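Local coordinates for probable ABC transporter extracellular-binding protein YckB (Bacillus subtilis, PDB 2IEE), which probably serves as the extracellular solute-binding lipoprotein of a binding-protein-dependent ABC transport system, at residues L76-V79 against Q83-A86. Numbering follows the deposited sequence.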
ATOM      1  N   LEU A  76       4.573   8.750  12.949  1.00 36.44           N
ATOM      2  CA  LEU A  76       5.960   8.402  13.229  1.00 36.25           C
ATOM      3  C   LEU A  76       6.406   9.056  14.531  1.00 37.69           C
ATOM      4  O   LEU A  76       7.226   8.501  15.265  1.00 37.34           O
ATOM      5  CB  LEU A  76       6.859   8.867  12.083  1.00 34.76           C
ATOM      6  CG  LEU A  76       6.617   8.232  10.714  1.00 33.55           C
ATOM      7  CD1 LEU A  76       7.339   9.037   9.651  1.00 35.75           C
ATOM      8  CD2 LEU A  76       7.099   6.793  10.715  1.00 32.70           C
ATOM      9  N   THR A  77       5.866  10.240  14.811  1.00 38.13           N
ATOM     10  CA  THR A  77       6.205  10.968  16.029  1.00 39.36           C
ATOM     11  C   THR A  77       5.665  10.215  17.237  1.00 38.69           C
ATOM     12  O   THR A  77       6.264  10.225  18.311  1.00 39.38           O
ATOM     13  CB  THR A  77       5.603  12.392  16.021  1.00 39.34           C
ATOM     14  OG1 THR A  77       6.216  13.166  14.984  1.00 39.79           O
ATOM     15  CG2 THR A  77       5.835  13.080  17.357  1.00 40.39           C
ATOM     16  N   ALA A  78       4.525   9.562  17.049  1.00 38.06           N
ATOM     17  CA  ALA A  78       3.899   8.802  18.116  1.00 36.32           C
ATOM     18  C   ALA A  78       4.762   7.593  18.433  1.00 35.12           C
ATOM     19  O   ALA A  78       4.796   7.118  19.569  1.00 35.97           O
ATOM     20  CB  ALA A  78       2.509   8.366  17.697  1.00 36.63           C
ATOM     21  N   VAL A  79       5.464   7.093  17.422  1.00 33.50           N
ATOM     22  CA  VAL A  79       6.335   5.943  17.603  1.00 32.35           C
ATOM     23  C   VAL A  79       7.552   6.351  18.428  1.00 33.06           C
ATOM     24  O   VAL A  79       7.988   5.625  19.321  1.00 32.15           O
ATOM     25  CB  VAL A  79       6.808   5.384  16.248  1.00 30.30           C
ATOM     26  CG1 VAL A  79       7.804   4.260  16.471  1.00 27.65           C
ATOM     27  CG2 VAL A  79       5.611   4.884  15.448  1.00 29.11           C
ATOM     28  N   GLN A  83       4.144   6.868  22.291  1.00 34.97           N
ATOM     29  CA  GLN A  83       2.686   6.915  22.329  1.00 34.28           C
ATOM     30  C   GLN A  83       2.129   5.565  21.869  1.00 32.32           C
ATOM     31  O   GLN A  83       1.166   5.046  22.433  1.00 30.97           O
ATOM     32  CB  GLN A  83       2.187   8.030  21.410  1.00 38.10           C
ATOM     33  CG  GLN A  83       0.713   8.368  21.556  1.00 42.80           C
ATOM     34  CD  GLN A  83       0.281   9.481  20.616  1.00 45.87           C
ATOM     35  OE1 GLN A  83       0.894  10.552  20.582  1.00 47.39           O
ATOM     36  NE2 GLN A  83      -0.779   9.236  19.848  1.00 46.65           N
ATOM     37  N   VAL A  84       2.747   5.002  20.840  1.00 28.77           N
ATOM     38  CA  VAL A  84       2.340   3.711  20.313  1.00 25.45           C
ATOM     39  C   VAL A  84       3.591   2.855  20.201  1.00 24.79           C
ATOM     40  O   VAL A  84       4.701   3.385  20.204  1.00 24.57           O
ATOM     41  CB  VAL A  84       1.708   3.858  18.920  1.00 24.69           C
ATOM     42  CG1 VAL A  84       0.398   4.617  19.021  1.00 21.79           C
ATOM     43  CG2 VAL A  84       2.669   4.582  17.996  1.00 23.10           C
ATOM     44  N   ASP A  85       3.418   1.540  20.106  1.00 23.63           N
ATOM     45  CA  ASP A  85       4.552   0.627  19.994  1.00 22.83           C
ATOM     46  C   ASP A  85       5.033   0.473  18.554  1.00 22.60           C
ATOM     47  O   ASP A  85       6.184   0.102  18.304  1.00 23.85           O
ATOM     48  CB  ASP A  85       4.184  -0.755  20.543  1.00 23.88           C
ATOM     49  CG  ASP A  85       3.755  -0.711  21.997  1.00 24.26           C
ATOM     50  OD1 ASP A  85       4.452  -0.071  22.807  1.00 25.18           O
ATOM     51  OD2 ASP A  85       2.725  -1.328  22.333  1.00 24.15           O
ATOM     52  N   ALA A  86       4.152   0.756  17.602  1.00 20.83           N
ATOM     53  CA  ALA A  86       4.508   0.631  16.203  1.00 18.69           C
ATOM     54  C   ALA A  86       3.463   1.296  15.330  1.00 19.36           C
ATOM     55  O   ALA A  86       2.381   1.645  15.796  1.00 19.60           O
ATOM     56  CB  ALA A  86       4.635  -0.843  15.831  1.00 18.27           C
TER
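Ala-78 O, near the C-terminal end of helix 75-81, takes two backbone N-H groups from the chain that leaves the helix. Val-84 N lies 3.2 Å from Ala-78 O, and its N-H points nearly straight at the oxygen (161°), although the donor stands 53° out of the carbonyl plane and so misses the lone-pair directions. Gln-83 N comes closer to Ala-78 O, at 2.8 Å, but its N-H is strongly bent away from the oxygen and the bond is weak. The hydroxyl of Ser-81 also hydrogen-bonds to Ala-78 O and to Gln-83 N.

This turn joins helix to strand in a beta-alpha-beta crossover: strand 64-69, helix 75-81 and strand 86-87 follow one another, with strand 22-27 between the two parallel strands, in a periplasmic-binding-protein lobe. Asp-85 and Ala-86 bond through their backbones to Val-24 and Ala-26 of that middle strand.

Van der Waals packing centres on the methyl of Ala-78. Ala-78 CB lies 3.7 Å from Gln-83 CB and also touches Val-84 CG2. With CG anti to the backbone N (chi1 -169°) and the chain extended, Gln-83 lays its polar amide end against the same methyl, CD coming within 3.8 Å of Ala-78 CB. Val-79 and Val-84 meet through their CG2 methyls, 3.9 Å apart, the side chains crossing at about a right angle.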